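Pantothenate synthetase (Francisella tularensis subsp. tularensis, PDB 3N8H) probably catalyses the ATP-dependent condensation of (R)-pantoate with beta-alanine to pantothenate by way of a pantoyl-adenylate intermediate, working as a homodimer. Local coordinates at residues Phe58-Gln63 / Leu132-Lys137; Ile118-Ser123 / Arg251-Phe256; Gly126-Met131 / Asp153-Met158. All blocks are in the same frame, centred on the assembly; numbering follows the deposited sequence.

Interaction 1 of 3, residues Phe58-Gln63 / Leu132-Lys137; sequences FVNPTQ and LTVVLK. With PRO (proline), chain C.
Val-134 on helix 127-142 meets Phe-58, Asn-60 and Gln-63 with one short side chain, a compact example of how a beta-branched residue can serve several neighbours at once. Its CB already lies over one face of the Asn-60 amide, 3.4 Å from Asn-60 ND2. Beyond it the branches part. With chi1 at 79°, CG1 sits between the backbone N and the carbonyl carbon; it stays over the same amide face, 3.3 Å from Asn-60 ND2, and also touches the amide end of Gln-63. The other branch, CG2, comes to the edge of the Phe-58 ring near its plane, with Phe-58 CE1 3.8 Å away. Loop 58-63 follows strand 52-57 of the parallel sheet in this HUP-type nucleotide-binding fold and closes with a 3-10 turn at 61-63. The polar atoms of the buried Asn-60 amide have partners of their own: OD1 is hydrogen-bonded to Tyr-101 OH, and ND2 makes a weak bond to Gly-130 O. A further bond from ND2 to Thr-62 OG1 is less certain, since it holds for one of two modelled Thr-62 conformers. Gln-63, predicted to bind both pantoate and beta-alanine, has its amide between Val-134 and the bound proline.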
loop_
_atom_site.group_PDB
_atom_site.type_symbol
_atom_site.label_atom_id
_atom_site.label_comp_id
_atom_site.label_asym_id
_atom_site.label_seq_id
_atom_site.Cartn_x
_atom_site.Cartn_y
_atom_site.Cartn_z
ATOM N N PHE A 58 6.629 17.442 5.494
ATOM C CA PHE A 58 7.469 16.549 4.724
ATOM C C PHE A 58 7.182 16.813 3.259
ATOM O O PHE A 58 6.076 16.528 2.771
ATOM C CB PHE A 58 7.219 15.067 5.075
ATOM C CG PHE A 58 8.084 14.091 4.272
ATOM C CD1 PHE A 58 7.500 13.174 3.386
ATOM C CD2 PHE A 58 9.478 14.110 4.394
ATOM C CE1 PHE A 58 8.290 12.283 2.637
ATOM C CE2 PHE A 58 10.276 13.232 3.652
ATOM C CZ PHE A 58 9.681 12.308 2.775
ATOM N N VAL A 59 8.173 17.397 2.579
ATOM C CA VAL A 59 8.096 17.596 1.151
ATOM C C VAL A 59 8.430 16.275 0.463
ATOM O O VAL A 59 9.600 15.912 0.267
ATOM C CB VAL A 59 9.057 18.698 0.648
ATOM C CG1 VAL A 59 8.750 18.987 -0.805
ATOM C CG2 VAL A 59 8.918 20.008 1.478
ATOM N N ASN A 60 7.384 15.558 0.096
ATOM C CA ASN A 60 7.517 14.220 -0.460
ATOM C C ASN A 60 7.987 14.201 -1.915
ATOM O O ASN A 60 7.218 14.547 -2.813
ATOM C CB ASN A 60 6.180 13.477 -0.319
ATOM C CG ASN A 60 6.220 12.111 -0.931
ATOM O OD1 ASN A 60 7.209 11.400 -0.796
ATOM N ND2 ASN A 60 5.147 11.732 -1.621
ATOM N N PRO A 61 9.237 13.755 -2.157
ATOM C CA PRO A 61 9.793 13.793 -3.515
ATOM C C PRO A 61 9.036 12.905 -4.498
ATOM O O PRO A 61 9.027 13.193 -5.690
ATOM C CB PRO A 61 11.208 13.218 -3.360
ATOM C CG PRO A 61 11.451 13.077 -1.903
ATOM C CD PRO A 61 10.163 13.151 -1.179
ATOM N N THR A 62 8.404 11.829 -4.019
ATOM C CA THR A 62 7.859 10.829 -4.955
ATOM C C THR A 62 6.604 11.338 -5.638
ATOM O O THR A 62 6.132 10.759 -6.615
ATOM C CB THR A 62 7.562 9.464 -4.304
ATOM O OG1 THR A 62 6.497 9.599 -3.342
ATOM C CG2 THR A 62 8.820 8.888 -3.650
ATOM N N GLN A 63 6.061 12.431 -5.121
ATOM C CA GLN A 63 4.850 12.974 -5.709
ATOM C C GLN A 63 5.085 14.192 -6.601
ATOM O O GLN A 63 4.138 14.736 -7.185
ATOM C CB GLN A 63 3.816 13.267 -4.625
ATOM C CG GLN A 63 4.083 14.474 -3.743
ATOM C CD GLN A 63 3.024 14.588 -2.668
ATOM O OE1 GLN A 63 2.251 15.558 -2.616
ATOM N NE2 GLN A 63 2.962 13.580 -1.811
ATOM N N LEU A 132 -0.390 8.923 -2.383
ATOM C CA LEU A 132 -1.019 7.786 -1.693
ATOM C C LEU A 132 -0.024 6.928 -0.895
ATOM O O LEU A 132 -0.342 6.450 0.192
ATOM C CB LEU A 132 -1.746 6.908 -2.711
ATOM C CG LEU A 132 -3.032 7.550 -3.234
ATOM C CD1 LEU A 132 -3.621 6.733 -4.396
ATOM C CD2 LEU A 132 -4.047 7.707 -2.074
ATOM N N THR A 133 1.174 6.726 -1.440
ATOM C CA THR A 133 2.200 5.937 -0.763
ATOM C C THR A 133 2.685 6.646 0.525
ATOM O O THR A 133 2.735 6.048 1.606
ATOM C CB THR A 133 3.406 5.662 -1.703
ATOM O OG1 THR A 133 2.948 4.980 -2.889
ATOM C CG2 THR A 133 4.444 4.800 -1.001
ATOM N N VAL A 134 3.010 7.925 0.406
ATOM C CA VAL A 134 3.450 8.691 1.572
ATOM C C VAL A 134 2.300 8.874 2.567
ATOM O O VAL A 134 2.513 8.817 3.770
ATOM C CB VAL A 134 4.106 10.053 1.193
ATOM C CG1 VAL A 134 3.057 11.107 0.850
ATOM C CG2 VAL A 134 4.964 10.544 2.352
ATOM N N VAL A 135 1.074 9.056 2.081
ATOM C CA VAL A 135 -0.051 9.211 3.006
ATOM C C VAL A 135 -0.285 7.914 3.814
ATOM O O VAL A 135 -0.425 7.931 5.052
ATOM C CB VAL A 135 -1.349 9.684 2.262
ATOM C CG1 VAL A 135 -2.583 9.548 3.155
ATOM C CG2 VAL A 135 -1.190 11.129 1.817
ATOM N N LEU A 136 -0.262 6.786 3.113
ATOM C CA LEU A 136 -0.338 5.486 3.785
ATOM C C LEU A 136 0.745 5.355 4.869
ATOM O O LEU A 136 0.462 4.928 5.981
ATOM C CB LEU A 136 -0.221 4.331 2.776
ATOM C CG LEU A 136 -0.410 2.935 3.394
ATOM C CD1 LEU A 136 -1.630 2.879 4.336
ATOM C CD2 LEU A 136 -0.521 1.848 2.317
ATOM N N LYS A 137 1.980 5.705 4.535
ATOM C CA LYS A 137 3.076 5.645 5.512
ATOM C C LYS A 137 2.831 6.543 6.739
ATOM O O LYS A 137 3.001 6.126 7.891
ATOM C CB LYS A 137 4.391 6.037 4.821
ATOM C CG LYS A 137 4.963 4.940 3.912
ATOM C CD LYS A 137 6.076 5.526 3.006
ATOM C CE LYS A 137 6.801 4.405 2.227
ATOM N NZ LYS A 137 7.826 3.707 3.064
HETATM N N PRO C . -0.082 19.703 -2.574
HETATM C CA PRO C . 0.542 18.441 -2.963
HETATM C C PRO C . 1.542 18.670 -4.097
HETATM O O PRO C . 1.591 19.778 -4.647
HETATM C CB PRO C . -0.646 17.611 -3.452
HETATM C CG PRO C . -1.796 18.116 -2.645
HETATM C CD PRO C . -1.545 19.588 -2.437
#

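Interaction 2 of 3, residues Ile118-Ser123 / Arg251-Phe256; sequences ILEGKS and RLIDNF
Arg-251 NH2 is held by two groups of the short helix 120-123: it donates to Glu-120 OE1 over 2.8 Å in a nearly straight bond (172°), and to Ser-123 OG over 3.0 Å in a more bent one. The neighbouring nitrogen, Arg-251 NH1, completes a two-pronged salt bridge with Glu-120 OE2. The 2.4 Å modelled between NH1 and OE2 is too short to be taken literally, and Arg-251 is deposited in two conformers, so the fine detail here remains doubtful. The guanidinium receives the carboxylate at its edge, but the two planes are 51° apart, and NH2 approaches Glu-120 OE1 from above the carboxylate plane. The pairing is therefore twisted rather than coplanar. An arginine chain extended from CG to NE reaches across from strand 250-257, while Glu-120, bent at chi2 (63°), turns its carboxylate to meet it from the opposite direction. Ile-253, two residues along the strand, lays its CG2 3.3 Å from Glu-120 OE2, a methyl beside the carboxylate. The contact ties the antiparallel sheet of the C-terminal part to the region that carries the nucleotide, and Ile-253 also touches Asp-153 of the AMP pocket. Further bonds fix the charged pair: Tyr-233 OH to Glu-120 OE1, and Gln-232 OE1 to Arg-251 NE. With the arginine facing it and the tyrosine hydroxyl bonded to OE1, Glu-120 is probably kept ionised despite its burial.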
loop_
_atom_site.group_PDB
_atom_site.type_symbol
_atom_site.label_atom_id
_atom_site.label_comp_id
_atom_site.label_asym_id
_atom_site.label_seq_id
_atom_site.Cartn_x
_atom_site.Cartn_y
_atom_site.Cartn_z
ATOM N N ILE A 118 -8.118 11.366 -14.479
ATOM C CA ILE A 118 -8.554 12.640 -15.051
ATOM C C ILE A 118 -7.968 13.825 -14.296
ATOM O O ILE A 118 -7.342 13.652 -13.238
ATOM C CB ILE A 118 -10.088 12.751 -15.030
ATOM C CG1 ILE A 118 -10.614 12.549 -13.600
ATOM C CG2 ILE A 118 -10.726 11.727 -16.035
ATOM C CD1 ILE A 118 -12.081 12.938 -13.386
ATOM N N LEU A 119 -8.169 15.024 -14.854
ATOM C CA LEU A 119 -7.793 16.259 -14.190
ATOM C C LEU A 119 -6.376 16.173 -13.649
ATOM O O LEU A 119 -5.430 15.950 -14.404
ATOM C CB LEU A 119 -8.797 16.562 -13.068
ATOM C CG LEU A 119 -10.238 16.705 -13.592
ATOM C CD1 LEU A 119 -11.301 16.685 -12.475
ATOM C CD2 LEU A 119 -10.366 17.961 -14.452
ATOM N N GLU A 120 -6.221 16.329 -12.338
ATOM C CA GLU A 120 -4.886 16.355 -11.768
ATOM C C GLU A 120 -4.074 15.062 -12.060
ATOM O O GLU A 120 -2.864 15.092 -12.373
ATOM C CB GLU A 120 -5.011 16.643 -10.292
ATOM C CG GLU A 120 -3.872 17.400 -9.698
ATOM C CD GLU A 120 -3.650 18.805 -10.256
ATOM O OE1 GLU A 120 -4.370 19.323 -11.156
ATOM O OE2 GLU A 120 -2.699 19.391 -9.747
ATOM N N GLY A 121 -4.747 13.923 -12.021
ATOM C CA GLY A 121 -4.072 12.664 -12.295
ATOM C C GLY A 121 -3.466 12.584 -13.690
ATOM O O GLY A 121 -2.399 11.998 -13.899
ATOM N N LYS A 122 -4.147 13.180 -14.659
ATOM C CA LYS A 122 -3.699 13.118 -16.049
ATOM C C LYS A 122 -2.632 14.184 -16.274
ATOM O O LYS A 122 -1.638 13.979 -16.981
ATOM C CB LYS A 122 -4.886 13.360 -16.993
ATOM C CG LYS A 122 -4.527 13.295 -18.459
ATOM C CD LYS A 122 -5.739 13.567 -19.331
ATOM C CE LYS A 122 -6.095 12.344 -20.153
ATOM N NZ LYS A 122 -7.121 12.639 -21.187
ATOM N N SER A 123 -2.877 15.328 -15.647
ATOM C CA SER A 123 -2.010 16.491 -15.704
ATOM C C SER A 123 -0.685 16.209 -14.981
ATOM O O SER A 123 0.371 16.697 -15.388
ATOM C CB SER A 123 -2.741 17.680 -15.066
ATOM O OG SER A 123 -2.196 18.910 -15.463
ATOM N N ARG A 251 2.504 26.504 -10.718
ATOM C CA ARG A 251 1.293 25.799 -11.111
ATOM C C ARG A 251 0.295 25.814 -9.952
ATOM O O ARG A 251 0.586 25.282 -8.884
ATOM C CB ARG A 251 1.600 24.362 -11.533
ATOM C CG ARG A 251 0.438 23.628 -12.202
ATOM C CD ARG A 251 0.781 22.131 -12.418
ATOM N NE ARG A 251 -0.363 21.444 -12.992
ATOM C CZ ARG A 251 -1.344 20.897 -12.271
ATOM N NH1 ARG A 251 -1.282 20.919 -10.958
ATOM N NH2 ARG A 251 -2.373 20.313 -12.871
ATOM N N LEU A 252 -0.861 26.437 -10.171
ATOM C CA LEU A 252 -1.933 26.506 -9.163
ATOM C C LEU A 252 -3.204 25.777 -9.608
ATOM O O LEU A 252 -3.482 25.704 -10.806
ATOM C CB LEU A 252 -2.290 27.959 -8.884
ATOM C CG LEU A 252 -1.131 28.827 -8.381
ATOM C CD1 LEU A 252 -1.654 30.214 -8.063
ATOM C CD2 LEU A 252 -0.432 28.165 -7.167
ATOM N N ILE A 253 -3.967 25.248 -8.637
ATOM C CA ILE A 253 -5.208 24.537 -8.925
ATOM C C ILE A 253 -6.309 25.067 -8.036
ATOM O O ILE A 253 -6.054 25.717 -7.001
ATOM C CB ILE A 253 -5.089 22.988 -8.733
ATOM C CG1 ILE A 253 -5.316 22.554 -7.265
ATOM C CG2 ILE A 253 -3.758 22.475 -9.266
ATOM C CD1 ILE A 253 -5.188 21.046 -7.023
ATOM N N ASP A 254 -7.535 24.785 -8.452
ATOM C CA ASP A 254 -8.720 25.167 -7.702
ATOM C C ASP A 254 -9.930 24.285 -8.084
ATOM O O ASP A 254 -9.984 23.689 -9.161
ATOM C CB ASP A 254 -9.025 26.661 -7.951
ATOM C CG ASP A 254 -9.926 27.258 -6.888
ATOM O OD1 ASP A 254 -10.315 26.533 -5.915
ATOM O OD2 ASP A 254 -10.278 28.445 -7.036
ATOM N N ASN A 255 -10.900 24.191 -7.187
ATOM C CA ASN A 255 -12.193 23.665 -7.567
ATOM C C ASN A 255 -13.238 24.331 -6.675
ATOM O O ASN A 255 -12.941 24.719 -5.541
ATOM C CB ASN A 255 -12.217 22.140 -7.436
ATOM C CG ASN A 255 -12.386 21.711 -6.035
ATOM O OD1 ASN A 255 -13.521 21.596 -5.534
ATOM N ND2 ASN A 255 -11.267 21.546 -5.345
ATOM N N PHE A 256 -14.437 24.514 -7.203
ATOM C CA PHE A 256 -15.545 25.119 -6.453
ATOM C C PHE A 256 -16.859 24.695 -7.104
ATOM O O PHE A 256 -16.864 24.245 -8.254
ATOM C CB PHE A 256 -15.418 26.663 -6.446
ATOM C CG PHE A 256 -14.935 27.244 -7.766
ATOM C CD1 PHE A 256 -15.788 27.329 -8.854
ATOM C CD2 PHE A 256 -13.621 27.686 -7.918
ATOM C CE1 PHE A 256 -15.354 27.865 -10.075
ATOM C CE2 PHE A 256 -13.171 28.210 -9.140
ATOM C CZ PHE A 256 -14.054 28.295 -10.224
#

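Interaction 3 of 3, residues Gly126-Met131 / Asp153-Met158; sequences GHFSGM and DYQQVM. With PRO (proline), chain C; AMP (adenosine monophosphate), chain D.
One wall of the active-site pocket is built where helices 127-142 and 154-166 begin side by side, and there Met-131 and Gln-156 touch. The first residue is a selenomethionine; its CG lies 3.3 Å from Gln-156 OE1, and a chain bent at chi2 and chi3 brings SE and CE back alongside the glutamine's aliphatic part. Phe-128 does similar work about one turn earlier in the helix, its CZ resting 3.5 Å from Gln-155 CB. The Phe-128 ring and the Gln-155 amide stand almost perpendicular, 83° apart, and the amide spends its polar atoms on Ile-115 O, Ile-118 O and Glu-120 N. In the fold, strand 146-150 of the parallel sheet links the two helices, whose axes in this region are 11.3 Å apart and inclined at 50°. Asp-153, just ahead of the second helix, accepts a very short hydrogen bond, 2.5 Å, from AMP O2' at Asp-153 OD2. A water joins the helices where no direct hydrogen bond does: it lies 2.7 Å from His-127 NE2 and donates to Gln-156 OE1 over 3.0 Å. CG of the bound proline is 3.1 Å from that same Gln-156 OE1, the side chain predicted to bind pantoate, while His-127 brings its ring edge to the ligand's CB and fixes its own rotation through ND1, bonded to Gln-63 O.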
loop_
_atom_site.group_PDB
_atom_site.type_symbol
_atom_site.label_atom_id
_atom_site.label_comp_id
_atom_site.label_asym_id
_atom_site.label_seq_id
_atom_site.Cartn_x
_atom_site.Cartn_y
_atom_site.Cartn_z
ATOM N N GLY A 126 1.867 10.186 -12.235
ATOM C CA GLY A 126 2.668 9.602 -11.168
ATOM C C GLY A 126 2.599 10.393 -9.867
ATOM O O GLY A 126 3.108 9.951 -8.825
ATOM N N HIS A 127 1.950 11.550 -9.905
ATOM C CA HIS A 127 1.731 12.323 -8.674
ATOM C C HIS A 127 0.875 11.550 -7.640
ATOM O O HIS A 127 1.223 11.500 -6.470
ATOM C CB HIS A 127 1.066 13.666 -8.983
ATOM C CG HIS A 127 0.538 14.370 -7.772
ATOM N ND1 HIS A 127 1.360 14.939 -6.820
ATOM C CD2 HIS A 127 -0.735 14.592 -7.348
ATOM C CE1 HIS A 127 0.621 15.480 -5.864
ATOM N NE2 HIS A 127 -0.653 15.277 -6.154
ATOM N N PHE A 128 -0.236 10.954 -8.073
ATOM C CA PHE A 128 -1.190 10.360 -7.118
ATOM C C PHE A 128 -0.602 9.109 -6.474
ATOM O O PHE A 128 -0.915 8.785 -5.317
ATOM C CB PHE A 128 -2.558 10.054 -7.788
ATOM C CG PHE A 128 -3.475 11.266 -7.919
ATOM C CD1 PHE A 128 -3.428 12.300 -6.991
ATOM C CD2 PHE A 128 -4.402 11.348 -8.956
ATOM C CE1 PHE A 128 -4.270 13.410 -7.087
ATOM C CE2 PHE A 128 -5.249 12.448 -9.059
ATOM C CZ PHE A 128 -5.177 13.483 -8.122
ATOM N N SER A 129 0.262 8.414 -7.217
ATOM C CA SER A 129 0.936 7.238 -6.677
ATOM C C SER A 129 1.862 7.681 -5.540
ATOM O O SER A 129 1.865 7.084 -4.468
ATOM C CB SER A 129 1.701 6.483 -7.767
ATOM O OG SER A 129 2.497 5.439 -7.227
ATOM N N GLY A 130 2.627 8.746 -5.767
ATOM C CA GLY A 130 3.512 9.271 -4.738
ATOM C C GLY A 130 2.792 9.696 -3.470
ATOM O O GLY A 130 3.243 9.407 -2.356
HETATM N N MSE A 131 1.674 10.390 -3.664
HETATM C CA MSE A 131 0.852 10.982 -2.611
HETATM C C MSE A 131 0.232 9.889 -1.734
HETATM O O MSE A 131 0.319 9.923 -0.505
HETATM C CB MSE A 131 -0.267 11.796 -3.281
HETATM C CG MSE A 131 -1.189 12.549 -2.382
HETATM SE SE MSE A 131 -2.611 11.395 -1.647
HETATM C CE MSE A 131 -3.676 11.275 -3.334
ATOM N N ASP A 153 -7.861 20.241 -2.720
ATOM C CA ASP A 153 -7.271 19.103 -3.398
ATOM C C ASP A 153 -8.322 17.988 -3.420
ATOM O O ASP A 153 -8.255 16.995 -2.670
ATOM C CB ASP A 153 -5.999 18.702 -2.676
ATOM C CG ASP A 153 -4.983 19.833 -2.644
ATOM O OD1 ASP A 153 -4.335 20.053 -3.692
ATOM O OD2 ASP A 153 -4.844 20.497 -1.586
ATOM N N TYR A 154 -9.323 18.193 -4.269
ATOM C CA TYR A 154 -10.540 17.367 -4.255
ATOM C C TYR A 154 -10.313 15.887 -4.547
ATOM O O TYR A 154 -10.868 14.986 -3.867
ATOM C CB TYR A 154 -11.549 17.902 -5.271
ATOM C CG TYR A 154 -12.955 17.451 -4.983
ATOM C CD1 TYR A 154 -13.728 18.109 -4.030
ATOM C CD2 TYR A 154 -13.512 16.364 -5.660
ATOM C CE1 TYR A 154 -15.026 17.706 -3.760
ATOM C CE2 TYR A 154 -14.819 15.946 -5.394
ATOM C CZ TYR A 154 -15.568 16.625 -4.442
ATOM O OH TYR A 154 -16.859 16.233 -4.161
ATOM N N GLN A 155 -9.547 15.634 -5.599
ATOM C CA GLN A 155 -9.247 14.252 -5.984
ATOM C C GLN A 155 -8.418 13.545 -4.898
ATOM O O GLN A 155 -8.675 12.384 -4.544
ATOM C CB GLN A 155 -8.518 14.245 -7.304
ATOM C CG GLN A 155 -9.427 14.541 -8.486
ATOM C CD GLN A 155 -8.617 14.780 -9.755
ATOM O OE1 GLN A 155 -8.029 15.857 -9.948
ATOM N NE2 GLN A 155 -8.557 13.761 -10.610
ATOM N N GLN A 156 -7.436 14.273 -4.371
ATOM C CA GLN A 156 -6.673 13.833 -3.200
ATOM C C GLN A 156 -7.601 13.347 -2.071
ATOM O O GLN A 156 -7.392 12.270 -1.513
ATOM C CB GLN A 156 -5.812 14.990 -2.672
ATOM C CG GLN A 156 -5.056 14.621 -1.406
ATOM C CD GLN A 156 -3.888 15.515 -1.155
ATOM O OE1 GLN A 156 -2.811 15.324 -1.726
ATOM N NE2 GLN A 156 -4.089 16.514 -0.309
ATOM N N VAL A 157 -8.601 14.152 -1.707
ATOM C CA VAL A 157 -9.543 13.735 -0.658
ATOM C C VAL A 157 -10.215 12.394 -0.981
ATOM O O VAL A 157 -10.212 11.474 -0.149
ATOM C CB VAL A 157 -10.643 14.792 -0.424
ATOM C CG1 VAL A 157 -11.752 14.211 0.443
ATOM C CG2 VAL A 157 -10.071 16.035 0.230
HETATM N N MSE A 158 -10.789 12.289 -2.187
HETATM C CA MSE A 158 -11.498 11.080 -2.626
HETATM C C MSE A 158 -10.573 9.875 -2.602
HETATM O O MSE A 158 -10.936 8.801 -2.131
HETATM C CB MSE A 158 -12.055 11.271 -4.040
HETATM C CG MSE A 158 -13.044 12.415 -4.180
HETATM SE SE MSE A 158 -13.799 12.531 -5.990
HETATM C CE MSE A 158 -14.533 10.726 -6.174
HETATM N N PRO C . -0.082 19.703 -2.574
HETATM C CA PRO C . 0.542 18.441 -2.963
HETATM C C PRO C . 1.542 18.670 -4.097
HETATM O O PRO C . 1.591 19.778 -4.647
HETATM C CB PRO C . -0.646 17.611 -3.452
HETATM C CG PRO C . -1.796 18.116 -2.645
HETATM C CD PRO C . -1.545 19.588 -2.437
HETATM P P AMP D . -0.078 20.919 0.974
HETATM O O1P AMP D . 0.844 21.371 2.102
HETATM O O2P AMP D . -0.362 21.925 -0.099
HETATM O O3P AMP D . 0.274 19.580 0.434
HETATM O "O5'" AMP D . -1.523 20.855 1.707
HETATM C "C5'" AMP D . -1.711 20.241 2.983
HETATM C "C4'" AMP D . -3.180 20.189 3.323
HETATM O "O4'" AMP D . -3.699 21.555 3.389
HETATM C "C3'" AMP D . -4.041 19.437 2.292
HETATM O "O3'" AMP D . -5.127 18.772 2.961
HETATM C "C2'" AMP D . -4.584 20.577 1.440
HETATM O "O2'" AMP D . -5.764 20.298 0.704
HETATM C "C1'" AMP D . -4.794 21.663 2.492
HETATM N N9 AMP D . -4.881 23.005 1.904
HETATM C C8 AMP D . -3.998 23.550 1.036
HETATM N N7 AMP D . -4.406 24.795 0.661
HETATM C C5 AMP D . -5.589 25.041 1.280
HETATM C C6 AMP D . -6.550 26.164 1.317
HETATM N N6 AMP D . -6.311 27.262 0.582
HETATM N N1 AMP D . -7.652 26.057 2.081
HETATM C C2 AMP D . -7.879 24.925 2.789
HETATM N N3 AMP D . -7.046 23.862 2.813
HETATM C C4 AMP D . -5.895 23.860 2.092
HETATM O O HOH W 1 -2.917 15.225 -4.697
#

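Interactions 1 and 3 share helix 127-142 and touch directly through the start of that helix, their centres about 10 Å apart; both contacts reach the bound proline. Interaction 2 lies about 10 Å from interaction 3, centre to centre, and meets it where helix 154-166 comes against segment 118-123; from interaction 1 it is about 18 Å away, without touching. Along the chain, interaction 3 is nested within the loop closed by interaction 2, whereas interaction 1 crosses both. A row of contacts thus runs from the parallel sheet to strand 250-257 of the antiparallel one, illustrating how sequence-distant pieces assemble a substrate pocket: two of the contacts line it and the third flanks it.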